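Local coordinates for protein nucleoporin nup120 (Schizosaccharomyces pombe, PDB 4GQ2) that serves as a structural constituent of the nuclear pore complex, which may also dock transport factors that associate with the pore transiently, at residues 438-442 / 455-460; 48-52 / 512-516; 11-15 / 431-435; 19-25 / 100-106. All coordinates share one frame; numbering follows the deposited sequence.

In the fold
Contacts 2 and 3 tie N-terminal parts of the chain to helices lying between strands 390-395 and 520-525; contact 1 joins two of those helices, and contact 4 pairs two strands. Helix 434-443 serves both contact 1 and contact 3, whose centres lie about 13 Å apart. Contact 2 leans on each of them: Leu-513 CD1 packs on Val-439 CG1 of contact 1 at 3.8 Å, while Asp-514 OD1 probably hydrogen-bonds Ser-433 OG of contact 3 at 2.8 Å. The centres of contacts 3 and 4 are about 15 Å apart; Leu-14 O and Leu-19 N, 2.9 Å apart and probably hydrogen-bonded, join the two. Contacts 2 and 4 stay apart, about 11 Å between nearest atoms.

Contact 1: 438-442 / 455-460; sequences QVALL and KLDKFG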
loop_
_atom_site.group_PDB
_atom_site.type_symbol
_atom_site.label_atom_id
_atom_site.label_comp_id
_atom_site.label_asym_id
_atom_site.label_seq_id
_atom_site.Cartn_x
_atom_site.Cartn_y
_atom_site.Cartn_z
ATOM N N GLN A 438 -13.080 8.087 -9.158
ATOM C CA GLN A 438 -13.366 8.146 -10.594
ATOM C C GLN A 438 -14.320 9.278 -10.949
ATOM O O GLN A 438 -14.079 10.024 -11.894
ATOM C CB GLN A 438 -13.948 6.826 -11.094
ATOM C CG GLN A 438 -12.995 5.655 -11.024
ATOM C CD GLN A 438 -13.677 4.332 -11.295
ATOM O OE1 GLN A 438 -14.901 4.218 -11.215
ATOM N NE2 GLN A 438 -12.886 3.322 -11.625
ATOM N N VAL A 439 -15.405 9.400 -10.192
ATOM C CA VAL A 439 -16.374 10.473 -10.422
ATOM C C VAL A 439 -15.773 11.837 -10.105
ATOM O O VAL A 439 -15.952 12.779 -10.872
ATOM C CB VAL A 439 -17.691 10.241 -9.653
ATOM C CG1 VAL A 439 -18.593 11.463 -9.740
ATOM C CG2 VAL A 439 -18.403 9.021 -10.216
ATOM N N ALA A 440 -15.043 11.937 -8.993
ATOM C CA ALA A 440 -14.315 13.163 -8.670
ATOM C C ALA A 440 -13.343 13.547 -9.791
ATOM O O ALA A 440 -13.220 14.720 -10.140
ATOM C CB ALA A 440 -13.573 13.009 -7.360
ATOM N N LEU A 441 -12.664 12.548 -10.352
ATOM C CA LEU A 441 -11.738 12.762 -11.458
ATOM C C LEU A 441 -12.412 13.378 -12.693
ATOM O O LEU A 441 -11.811 14.217 -13.365
ATOM C CB LEU A 441 -11.026 11.454 -11.827
ATOM C CG LEU A 441 -9.839 11.563 -12.785
ATOM C CD1 LEU A 441 -8.795 12.531 -12.243
ATOM C CD2 LEU A 441 -9.231 10.191 -13.030
ATOM N N LEU A 442 -13.642 12.948 -12.982
ATOM C CA LEU A 442 -14.470 13.520 -14.052
ATOM C C LEU A 442 -14.618 15.035 -13.914
ATOM O O LEU A 442 -14.350 15.790 -14.849
ATOM C CB LEU A 442 -15.860 12.886 -14.030
ATOM C CG LEU A 442 -16.360 11.926 -15.113
ATOM C CD1 LEU A 442 -15.527 10.662 -15.226
ATOM C CD2 LEU A 442 -17.809 11.576 -14.812
ATOM N N LYS A 455 -17.911 8.402 -19.755
ATOM C CA LYS A 455 -16.544 8.540 -19.251
ATOM C C LYS A 455 -16.312 7.785 -17.941
ATOM O O LYS A 455 -15.202 7.315 -17.686
ATOM C CB LYS A 455 -16.167 10.015 -19.105
ATOM C CG LYS A 455 -14.674 10.289 -19.230
ATOM C CD LYS A 455 -14.384 11.773 -19.400
ATOM C CE LYS A 455 -14.687 12.251 -20.812
ATOM N NZ LYS A 455 -14.511 13.723 -20.942
ATOM N N LEU A 456 -17.359 7.677 -17.121
ATOM C CA LEU A 456 -17.304 6.898 -15.880
ATOM C C LEU A 456 -17.009 5.430 -16.181
ATOM O O LEU A 456 -16.172 4.808 -15.520
ATOM C CB LEU A 456 -18.623 7.019 -15.105
ATOM C CG LEU A 456 -18.692 6.732 -13.594
ATOM C CD1 LEU A 456 -20.042 7.190 -13.065
ATOM C CD2 LEU A 456 -18.457 5.272 -13.219
ATOM N N ASP A 457 -17.702 4.891 -17.181
ATOM C CA ASP A 457 -17.525 3.502 -17.603
ATOM C C ASP A 457 -16.139 3.259 -18.186
ATOM O O ASP A 457 -15.597 2.158 -18.071
ATOM C CB ASP A 457 -18.603 3.104 -18.616
ATOM C CG ASP A 457 -19.982 2.984 -17.988
ATOM O OD1 ASP A 457 -20.411 3.921 -17.281
ATOM O OD2 ASP A 457 -20.645 1.950 -18.210
ATOM N N LYS A 458 -15.576 4.296 -18.805
ATOM C CA LYS A 458 -14.216 4.254 -19.346
ATOM C C LYS A 458 -13.159 4.152 -18.242
ATOM O O LYS A 458 -12.205 3.378 -18.363
ATOM C CB LYS A 458 -13.949 5.480 -20.224
ATOM C CG LYS A 458 -14.669 5.459 -21.565
ATOM C CD LYS A 458 -14.697 6.836 -22.217
ATOM C CE LYS A 458 -13.314 7.303 -22.657
ATOM N NZ LYS A 458 -12.727 6.416 -23.700
ATOM N N PHE A 459 -13.338 4.932 -17.172
ATOM C CA PHE A 459 -12.450 4.877 -16.007
ATOM C C PHE A 459 -12.502 3.518 -15.303
ATOM O O PHE A 459 -11.545 3.124 -14.637
ATOM C CB PHE A 459 -12.772 5.994 -15.005
ATOM C CG PHE A 459 -12.217 7.346 -15.381
ATOM C CD1 PHE A 459 -11.135 7.468 -16.252
ATOM C CD2 PHE A 459 -12.752 8.500 -14.825
ATOM C CE1 PHE A 459 -10.621 8.717 -16.582
ATOM C CE2 PHE A 459 -12.241 9.752 -15.151
ATOM C CZ PHE A 459 -11.177 9.861 -16.032
ATOM N N GLY A 460 -13.624 2.815 -15.456
ATOM C CA GLY A 460 -13.806 1.481 -14.883
ATOM C C GLY A 460 -12.946 0.416 -15.544
ATOM O O GLY A 460 -12.733 -0.658 -14.974
#
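The aromatic ring of Phe-459 is laid against Leu-441 and Leu-442 of the facing helix. Leu-441 crosses it at about a right angle and sets its CD2 methyl over one face, 4.0 Å from the ring centroid and 27° off the normal, a CH-pi contact. Leu-442 comes in obliquely instead, bringing Leu-442 CD1 to 3.4 Å from Phe-459 CE2, and the same methyl also meets Lys-455 CB. At the ring edge, near its plane, lies the backbone oxygen of Gln-438. The Gln-438 side chain slides past Phe-459 in the opposite direction: its chain runs extended beyond CG, resting CG on Phe-459 CB at 4.0 Å and taking NE2 to 3.3 Å from Phe-459 O, though the angle is too poor for a hydrogen bond. Next to this, Val-439 CG2 touches Leu-456 CD1 at 3.8 Å. Replacing the phenylalanine by an alanine is likely to open a gap beside the methyls of Leu-441 and Leu-442. Helix 464-478 also covers Leu-441, and Leu-442 reaches helix 46-55. The pair is a sharply crossed couple of consecutive helices, their directions 129° apart, within the helical insertion of the beta-propeller domain.

Contact 2: 48-52 / 512-516; sequences EKLFK and YLDHF
Tyr-512 OH donates to Glu-48 OE1 over 2.8 Å, approaching from above the carboxylate, 48° out of its plane. The Tyr-512 ring and the carboxylate stand 76° apart, with OE1 at the ring edge. Glu-48 gets there by a straight chain, CG anti to the backbone N (chi1 175°). One turn on, Lys-52 runs across Phe-516: its CE lies over one face, 3.6 Å from the ring centroid, and NZ adds an off-centre cation-pi contact at 4.1 Å. The same ammonium forms a salt bridge with Glu-48 OE2 at 3.6 Å, so the two oxygens of one carboxylate serve a tyrosine and a lysine. Phe-516 also sets CE2 over a face of Tyr-512, backing the ring whose hydroxyl holds Glu-48. Deeper in, Leu-513 CB sits nearly centred over a face of Phe-51, 4.2 Å from its centroid, while Leu-513 CD2 reaches Glu-48 CA at 4.0 Å. In a second shell, the Asp-514 carboxylate forms a salt bridge with Lys-539. Helix 46-55 thus lies beside the C-terminal end of helix 492-515, and helix 434-443 touches both, through Ser-436 on Phe-51 and Val-439 on Leu-513.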
loop_
_atom_site.group_PDB
_atom_site.type_symbol
_atom_site.label_atom_id
_atom_site.label_comp_id
_atom_site.label_asym_id
_atom_site.label_seq_id
_atom_site.Cartn_x
_atom_site.Cartn_y
_atom_site.Cartn_z
ATOM N N GLU A 48 -22.549 14.869 -8.648
ATOM C CA GLU A 48 -23.062 14.342 -7.385
ATOM C C GLU A 48 -24.270 13.409 -7.603
ATOM O O GLU A 48 -24.376 12.352 -6.961
ATOM C CB GLU A 48 -23.408 15.492 -6.428
ATOM C CG GLU A 48 -24.065 15.054 -5.123
ATOM C CD GLU A 48 -24.404 16.208 -4.200
ATOM O OE1 GLU A 48 -23.723 17.254 -4.258
ATOM O OE2 GLU A 48 -25.352 16.067 -3.401
ATOM N N LYS A 49 -25.161 13.793 -8.518
ATOM C CA LYS A 49 -26.340 12.978 -8.854
ATOM C C LYS A 49 -25.952 11.715 -9.614
ATOM O O LYS A 49 -26.619 10.691 -9.507
ATOM C CB LYS A 49 -27.359 13.776 -9.675
ATOM C CG LYS A 49 -28.202 14.753 -8.873
ATOM C CD LYS A 49 -29.072 15.579 -9.809
ATOM C CE LYS A 49 -29.375 16.956 -9.239
ATOM N NZ LYS A 49 -29.385 17.973 -10.325
ATOM N N LEU A 50 -24.877 11.812 -10.388
ATOM C CA LEU A 50 -24.312 10.679 -11.108
ATOM C C LEU A 50 -23.800 9.636 -10.107
ATOM O O LEU A 50 -24.098 8.446 -10.227
ATOM C CB LEU A 50 -23.153 11.157 -11.990
ATOM C CG LEU A 50 -22.841 10.527 -13.350
ATOM C CD1 LEU A 50 -21.340 10.606 -13.605
ATOM C CD2 LEU A 50 -23.322 9.094 -13.483
ATOM N N PHE A 51 -23.031 10.098 -9.123
ATOM C CA PHE A 51 -22.503 9.232 -8.083
ATOM C C PHE A 51 -23.643 8.546 -7.341
ATOM O O PHE A 51 -23.661 7.319 -7.227
ATOM C CB PHE A 51 -21.614 10.021 -7.106
ATOM C CG PHE A 51 -20.921 9.154 -6.098
ATOM C CD1 PHE A 51 -19.839 8.361 -6.471
ATOM C CD2 PHE A 51 -21.355 9.113 -4.782
ATOM C CE1 PHE A 51 -19.207 7.540 -5.547
ATOM C CE2 PHE A 51 -20.724 8.293 -3.851
ATOM C CZ PHE A 51 -19.651 7.507 -4.232
ATOM N N LYS A 52 -24.598 9.348 -6.870
ATOM C CA LYS A 52 -25.768 8.849 -6.143
ATOM C C LYS A 52 -26.580 7.845 -6.940
ATOM O O LYS A 52 -27.011 6.818 -6.403
ATOM C CB LYS A 52 -26.664 10.004 -5.686
ATOM C CG LYS A 52 -26.086 10.822 -4.539
ATOM C CD LYS A 52 -27.152 11.712 -3.921
ATOM C CE LYS A 52 -26.535 12.813 -3.076
ATOM N NZ LYS A 52 -27.559 13.517 -2.256
ATOM N N TYR A 512 -16.323 13.963 0.028
ATOM C CA TYR A 512 -17.696 14.479 0.013
ATOM C C TYR A 512 -18.646 13.524 -0.704
ATOM O O TYR A 512 -19.732 13.222 -0.209
ATOM C CB TYR A 512 -17.763 15.885 -0.605
ATOM C CG TYR A 512 -19.171 16.374 -0.854
ATOM C CD1 TYR A 512 -19.960 16.886 0.188
ATOM C CD2 TYR A 512 -19.723 16.320 -2.134
ATOM C CE1 TYR A 512 -21.256 17.329 -0.050
ATOM C CE2 TYR A 512 -21.012 16.756 -2.379
ATOM C CZ TYR A 512 -21.776 17.258 -1.343
ATOM O OH TYR A 512 -23.053 17.681 -1.623
ATOM N N LEU A 513 -18.227 13.047 -1.868
ATOM C CA LEU A 513 -19.020 12.091 -2.624
ATOM C C LEU A 513 -19.125 10.767 -1.889
ATOM O O LEU A 513 -20.216 10.192 -1.790
ATOM C CB LEU A 513 -18.408 11.866 -4.002
ATOM C CG LEU A 513 -18.399 13.053 -4.968
ATOM C CD1 LEU A 513 -17.710 12.617 -6.244
ATOM C CD2 LEU A 513 -19.808 13.549 -5.259
ATOM N N ASP A 514 -17.995 10.295 -1.361
ATOM C CA ASP A 514 -17.941 8.959 -0.797
ATOM C C ASP A 514 -18.735 8.844 0.477
ATOM O O ASP A 514 -19.198 7.762 0.819
ATOM C CB ASP A 514 -16.512 8.501 -0.528
ATOM C CG ASP A 514 -16.445 7.020 -0.198
ATOM O OD1 ASP A 514 -16.696 6.189 -1.096
ATOM O OD2 ASP A 514 -16.164 6.684 0.961
ATOM N N HIS A 515 -18.876 9.962 1.175
ATOM C CA HIS A 515 -19.602 10.013 2.432
ATOM C C HIS A 515 -21.072 9.719 2.277
ATOM O O HIS A 515 -21.710 9.237 3.210
ATOM C CB HIS A 515 -19.371 11.353 3.129
ATOM C CG HIS A 515 -19.886 11.396 4.541
ATOM N ND1 HIS A 515 -19.714 10.372 5.411
ATOM C CD2 HIS A 515 -20.586 12.385 5.228
ATOM C CE1 HIS A 515 -20.275 10.690 6.592
ATOM N NE2 HIS A 515 -20.811 11.923 6.479
ATOM N N PHE A 516 -21.622 9.973 1.093
ATOM C CA PHE A 516 -22.990 9.540 0.782
ATOM C C PHE A 516 -23.124 8.017 0.867
ATOM O O PHE A 516 -24.182 7.503 1.228
ATOM C CB PHE A 516 -23.435 10.054 -0.597
ATOM C CG PHE A 516 -23.657 11.541 -0.644
ATOM C CD1 PHE A 516 -24.727 12.127 0.043
ATOM C CD2 PHE A 516 -22.798 12.366 -1.369
ATOM C CE1 PHE A 516 -24.926 13.501 0.017
ATOM C CE2 PHE A 516 -22.999 13.742 -1.406
ATOM C CZ PHE A 516 -24.063 14.309 -0.712
#

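Contact 3: 11-15 / 431-435; sequences PIDLQ and NTSIE
Asp-13 OD2 accepts a nearly straight hydrogen bond from Ile-434 N, 2.9 Å long with an angle of 169° at the hydrogen. The donor meets the oxygen on its anti side, 33° out of the carboxylate plane. With CG of Asp-13 in the crowded position between the backbone N and the carbonyl carbon (chi1 60°), the carboxylate has OD2 at Ile-434 N and OD1 at Ser-16 N, a hydrogen bond within its own loop. One carboxylate therefore bridges the loop and the first turn of helix 434-443. Ser-433 is the N-cap residue of that helix: its side chain caps a backbone N farther along, and its OG also hydrogen-bonds Asp-514 of helix 492-515. The loop carboxylate thus joins the amide end of a helix, where its negative charge would probably be favoured by the helix dipole. Strand 3-11 lies between 390-395 and 539-544 in a mixed sheet, and the loop leads from it to edge strand 21-26 of another sheet, consistent with N-terminal strands completing propeller blades. Ile-434 crosses the Asp-13 side chain at about a right angle, with CD1 3.6 Å from Asp-13 OD2 and 3.8 Å from Gln-15 CB. Gln-15 leads its amide away from this isoleucine. Glu-435, bent at its second torsion, swings its carboxylate back to the loop, where OE1 lies 3.6 Å from Asp-13 CB; the like-charged OD2 of Asp-13 and OE1 of Glu-435 stay 4.4 Å apart. At the other end, the Pro-11 ring lies against backbone, its CG 3.6 Å from Asn-431 O and its CB 4.1 Å from Ser-433 CA.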
loop_
_atom_site.group_PDB
_atom_site.type_symbol
_atom_site.label_atom_id
_atom_site.label_comp_id
_atom_site.label_asym_id
_atom_site.label_seq_id
_atom_site.Cartn_x
_atom_site.Cartn_y
_atom_site.Cartn_z
ATOM N N PRO A 11 -14.864 -1.109 1.372
ATOM C CA PRO A 11 -15.651 -0.550 0.293
ATOM C C PRO A 11 -16.094 -1.662 -0.640
ATOM O O PRO A 11 -15.365 -2.633 -0.833
ATOM C CB PRO A 11 -14.655 0.374 -0.428
ATOM C CG PRO A 11 -13.635 0.709 0.597
ATOM C CD PRO A 11 -13.498 -0.559 1.392
ATOM N N ILE A 12 -17.284 -1.522 -1.207
ATOM C CA ILE A 12 -17.802 -2.505 -2.143
ATOM C C ILE A 12 -17.446 -2.067 -3.563
ATOM O O ILE A 12 -18.266 -1.500 -4.293
ATOM C CB ILE A 12 -19.315 -2.708 -1.970
ATOM C CG1 ILE A 12 -19.608 -3.173 -0.556
ATOM C CG2 ILE A 12 -19.838 -3.740 -2.954
ATOM C CD1 ILE A 12 -21.069 -3.106 -0.194
ATOM N N ASP A 13 -16.192 -2.313 -3.922
ATOM C CA ASP A 13 -15.705 -2.075 -5.256
ATOM C C ASP A 13 -14.791 -3.236 -5.630
ATOM O O ASP A 13 -14.387 -4.013 -4.756
ATOM C CB ASP A 13 -15.029 -0.695 -5.384
ATOM C CG ASP A 13 -13.829 -0.511 -4.456
ATOM O OD1 ASP A 13 -13.027 -1.449 -4.263
ATOM O OD2 ASP A 13 -13.658 0.612 -3.939
ATOM N N LEU A 14 -14.505 -3.374 -6.924
ATOM C CA LEU A 14 -13.716 -4.493 -7.434
ATOM C C LEU A 14 -12.331 -4.570 -6.794
ATOM O O LEU A 14 -11.876 -5.648 -6.390
ATOM C CB LEU A 14 -13.610 -4.406 -8.962
ATOM C CG LEU A 14 -14.655 -5.160 -9.801
ATOM C CD1 LEU A 14 -16.098 -4.865 -9.401
ATOM C CD2 LEU A 14 -14.443 -4.850 -11.273
ATOM N N GLN A 15 -11.682 -3.413 -6.687
ATOM C CA GLN A 15 -10.331 -3.302 -6.144
ATOM C C GLN A 15 -10.217 -3.822 -4.705
ATOM O O GLN A 15 -9.299 -4.586 -4.397
ATOM C CB GLN A 15 -9.844 -1.850 -6.239
ATOM C CG GLN A 15 -8.357 -1.636 -5.968
ATOM C CD GLN A 15 -7.439 -2.364 -6.943
ATOM O OE1 GLN A 15 -7.789 -2.613 -8.104
ATOM N NE2 GLN A 15 -6.248 -2.702 -6.471
ATOM N N ASN A 431 -9.694 4.515 2.560
ATOM C CA ASN A 431 -10.855 3.633 2.734
ATOM C C ASN A 431 -12.150 4.163 2.099
ATOM O O ASN A 431 -13.250 3.731 2.446
ATOM C CB ASN A 431 -11.073 3.269 4.214
ATOM C CG ASN A 431 -9.861 2.597 4.838
ATOM O OD1 ASN A 431 -8.731 3.067 4.695
ATOM N ND2 ASN A 431 -10.095 1.494 5.546
ATOM N N THR A 432 -12.007 5.099 1.165
ATOM C CA THR A 432 -13.123 5.549 0.359
ATOM C C THR A 432 -13.217 4.610 -0.846
ATOM O O THR A 432 -12.259 3.899 -1.153
ATOM C CB THR A 432 -12.948 7.010 -0.123
ATOM O OG1 THR A 432 -11.938 7.068 -1.129
ATOM C CG2 THR A 432 -12.567 7.938 1.023
ATOM N N SER A 433 -14.367 4.607 -1.519
ATOM C CA SER A 433 -14.569 3.770 -2.698
ATOM C C SER A 433 -13.799 4.295 -3.898
ATOM O O SER A 433 -13.564 5.496 -4.024
ATOM C CB SER A 433 -16.051 3.706 -3.068
ATOM O OG SER A 433 -16.468 4.943 -3.635
ATOM N N ILE A 434 -13.445 3.375 -4.789
ATOM C CA ILE A 434 -12.828 3.696 -6.065
ATOM C C ILE A 434 -13.731 4.584 -6.924
ATOM O O ILE A 434 -13.240 5.486 -7.611
ATOM C CB ILE A 434 -12.368 2.405 -6.798
ATOM C CG1 ILE A 434 -10.865 2.192 -6.588
ATOM C CG2 ILE A 434 -12.636 2.460 -8.298
ATOM C CD1 ILE A 434 -10.477 1.758 -5.192
ATOM N N GLU A 435 -15.043 4.356 -6.858
ATOM C CA GLU A 435 -15.979 5.125 -7.682
ATOM C C GLU A 435 -15.943 6.615 -7.379
ATOM O O GLU A 435 -15.936 7.428 -8.301
ATOM C CB GLU A 435 -17.404 4.581 -7.595
ATOM C CG GLU A 435 -17.613 3.296 -8.378
ATOM C CD GLU A 435 -17.172 2.063 -7.607
ATOM O OE1 GLU A 435 -16.923 2.172 -6.385
ATOM O OE2 GLU A 435 -17.084 0.981 -8.219
#

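Contact 4: 19-25 / 100-106; sequences LEGTLAL and KFNVKIH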
loop_
_atom_site.group_PDB
_atom_site.type_symbol
_atom_site.label_atom_id
_atom_site.label_comp_id
_atom_site.label_asym_id
_atom_site.label_seq_id
_atom_site.Cartn_x
_atom_site.Cartn_y
_atom_site.Cartn_z
ATOM N N LEU A 19 -11.035 -8.387 -6.996
ATOM C CA LEU A 19 -11.768 -9.020 -8.071
ATOM C C LEU A 19 -11.134 -8.709 -9.417
ATOM O O LEU A 19 -10.542 -7.647 -9.601
ATOM C CB LEU A 19 -13.222 -8.558 -8.059
ATOM C CG LEU A 19 -14.094 -8.890 -6.840
ATOM C CD1 LEU A 19 -15.539 -8.482 -7.113
ATOM C CD2 LEU A 19 -14.019 -10.358 -6.424
ATOM N N GLU A 20 -11.268 -9.646 -10.349
ATOM C CA GLU A 20 -10.779 -9.477 -11.714
ATOM C C GLU A 20 -11.816 -8.853 -12.646
ATOM O O GLU A 20 -11.460 -8.223 -13.643
ATOM C CB GLU A 20 -10.310 -10.817 -12.276
ATOM C CG GLU A 20 -8.982 -11.296 -11.706
ATOM C CD GLU A 20 -8.590 -12.676 -12.205
ATOM O OE1 GLU A 20 -7.736 -13.317 -11.557
ATOM O OE2 GLU A 20 -9.132 -13.125 -13.240
ATOM N N GLY A 21 -13.097 -9.033 -12.327
ATOM C CA GLY A 21 -14.164 -8.433 -13.121
ATOM C C GLY A 21 -15.579 -8.684 -12.628
ATOM O O GLY A 21 -15.799 -9.146 -11.506
ATOM N N THR A 22 -16.536 -8.368 -13.494
ATOM C CA THR A 22 -17.952 -8.407 -13.171
ATOM C C THR A 22 -18.673 -9.197 -14.257
ATOM O O THR A 22 -18.489 -8.928 -15.448
ATOM C CB THR A 22 -18.530 -6.977 -13.138
ATOM O OG1 THR A 22 -17.776 -6.169 -12.222
ATOM C CG2 THR A 22 -19.992 -6.989 -12.734
ATOM N N LEU A 23 -19.482 -10.175 -13.857
ATOM C CA LEU A 23 -20.404 -10.794 -14.807
ATOM C C LEU A 23 -21.626 -9.899 -14.908
ATOM O O LEU A 23 -22.353 -9.714 -13.930
ATOM C CB LEU A 23 -20.795 -12.219 -14.395
ATOM C CG LEU A 23 -21.871 -12.930 -15.237
ATOM C CD1 LEU A 23 -21.491 -13.103 -16.709
ATOM C CD2 LEU A 23 -22.206 -14.275 -14.627
ATOM N N ALA A 24 -21.824 -9.329 -16.087
ATOM C CA ALA A 24 -22.957 -8.454 -16.347
ATOM C C ALA A 24 -24.092 -9.265 -16.963
ATOM O O ALA A 24 -23.892 -9.972 -17.954
ATOM C CB ALA A 24 -22.545 -7.326 -17.271
ATOM N N LEU A 25 -25.273 -9.179 -16.357
ATOM C CA LEU A 25 -26.445 -9.890 -16.853
ATOM C C LEU A 25 -27.632 -8.956 -17.057
ATOM O O LEU A 25 -27.778 -7.961 -16.343
ATOM C CB LEU A 25 -26.846 -10.987 -15.883
ATOM C CG LEU A 25 -25.841 -12.059 -15.480
ATOM C CD1 LEU A 25 -26.542 -13.084 -14.595
ATOM C CD2 LEU A 25 -25.250 -12.722 -16.714
ATOM N N LYS A 100 -13.440 -14.522 -7.672
ATOM C CA LYS A 100 -12.646 -13.498 -8.344
ATOM C C LYS A 100 -13.536 -12.557 -9.136
ATOM O O LYS A 100 -13.052 -11.656 -9.829
ATOM C CB LYS A 100 -11.622 -14.148 -9.275
ATOM C CG LYS A 100 -10.484 -14.882 -8.579
ATOM C CD LYS A 100 -9.803 -15.829 -9.558
ATOM C CE LYS A 100 -8.414 -16.239 -9.094
ATOM N NZ LYS A 100 -7.790 -17.221 -10.031
ATOM N N PHE A 101 -14.846 -12.772 -9.038
ATOM C CA PHE A 101 -15.810 -11.985 -9.802
ATOM C C PHE A 101 -17.036 -11.680 -8.966
ATOM O O PHE A 101 -17.420 -12.477 -8.100
ATOM C CB PHE A 101 -16.228 -12.722 -11.090
ATOM C CG PHE A 101 -15.068 -13.126 -11.956
ATOM C CD1 PHE A 101 -14.510 -12.224 -12.862
ATOM C CD2 PHE A 101 -14.502 -14.396 -11.839
ATOM C CE1 PHE A 101 -13.421 -12.585 -13.646
ATOM C CE2 PHE A 101 -13.409 -14.760 -12.614
ATOM C CZ PHE A 101 -12.873 -13.853 -13.519
ATOM N N ASN A 102 -17.634 -10.519 -9.225
ATOM C CA ASN A 102 -18.968 -10.214 -8.725
ATOM C C ASN A 102 -19.963 -10.279 -9.883
ATOM O O ASN A 102 -19.574 -10.462 -11.039
ATOM C CB ASN A 102 -19.004 -8.844 -8.029
ATOM C CG ASN A 102 -18.912 -7.684 -9.001
ATOM O OD1 ASN A 102 -18.128 -7.705 -9.942
ATOM N ND2 ASN A 102 -19.722 -6.667 -8.777
ATOM N N VAL A 103 -21.247 -10.153 -9.578
ATOM C CA VAL A 103 -22.249 -10.110 -10.633
ATOM C C VAL A 103 -23.072 -8.838 -10.563
ATOM O O VAL A 103 -23.377 -8.344 -9.479
ATOM C CB VAL A 103 -23.103 -11.418 -10.748
ATOM C CG1 VAL A 103 -22.944 -12.325 -9.539
ATOM C CG2 VAL A 103 -24.575 -11.132 -11.041
ATOM N N LYS A 104 -23.371 -8.288 -11.735
ATOM C CA LYS A 104 -24.220 -7.114 -11.861
ATOM C C LYS A 104 -25.388 -7.456 -12.785
ATOM O O LYS A 104 -25.188 -7.811 -13.954
ATOM C CB LYS A 104 -23.424 -5.925 -12.396
ATOM C CG LYS A 104 -24.270 -4.713 -12.764
ATOM C CD LYS A 104 -23.425 -3.551 -13.260
ATOM C CE LYS A 104 -22.444 -3.076 -12.199
ATOM N NZ LYS A 104 -21.820 -1.781 -12.573
ATOM N N ILE A 105 -26.596 -7.348 -12.234
ATOM C CA ILE A 105 -27.822 -7.711 -12.924
ATOM C C ILE A 105 -28.582 -6.439 -13.256
ATOM O O ILE A 105 -28.868 -5.636 -12.374
ATOM C CB ILE A 105 -28.685 -8.646 -12.049
ATOM C CG1 ILE A 105 -27.910 -9.932 -11.756
ATOM C CG2 ILE A 105 -30.006 -8.969 -12.733
ATOM C CD1 ILE A 105 -28.445 -10.781 -10.624
ATOM N N HIS A 106 -28.891 -6.253 -14.534
ATOM C CA HIS A 106 -29.633 -5.077 -14.988
ATOM C C HIS A 106 -31.081 -5.409 -15.160
ATOM O O HIS A 106 -31.430 -6.518 -15.590
ATOM C CB HIS A 106 -29.090 -4.545 -16.308
ATOM C CG HIS A 106 -27.623 -4.218 -16.279
ATOM N ND1 HIS A 106 -27.165 -2.966 -16.075
ATOM C CD2 HIS A 106 -26.502 -5.028 -16.451
ATOM C CE1 HIS A 106 -25.819 -2.973 -16.113
ATOM N NE2 HIS A 106 -25.414 -4.237 -16.341
#
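Backbone hydrogen bonds join strands 21-25 and 101-106 in parallel. Leu-23 uses both its groups: its N donates to Asn-102 O and its O accepts from Lys-104 N, each at 2.8 Å. Leu-25 repeats the pattern with Lys-104 O and His-106 N, and Gly-21 O takes Asn-102 N at 3.2 Å. Ahead of the strands, Glu-20 N donates to Lys-100 O at 2.7 Å. CA-H...O contacts fill in between, such as Val-103 CA to Leu-23 O. In the five-stranded mixed sheet of which these strands are part, 21-26 is an outermost strand added parallel to 101-106, while 59-64, 73-79, 83-88 and 101-106 form an antiparallel meander, consistent with a propeller blade extended by an N-terminal strand. Apolar contacts are spread over both faces. Leu-23 CB lies 4.4 Å from Val-103 CB, and on the same face Leu-25 CB lies 4.4 Å from Ile-105 CG1; on the other, Thr-22 CG2 meets Lys-104 CB at 3.6 Å. Ring contacts close the two ends. With CG anti to the carbonyl carbon (chi1 -55°), the Phe-101 ring lies along Gly-21 toward Glu-20, CD1 3.5 Å from Gly-21 N, and an alanine there would probably leave Gly-21 N and Glu-20 CB without the ring carbons that pack on them. His-106 turns its edge to Leu-25 O, CD2 lying 3.2 Å from that oxygen, and its ring stacks on Trp-26.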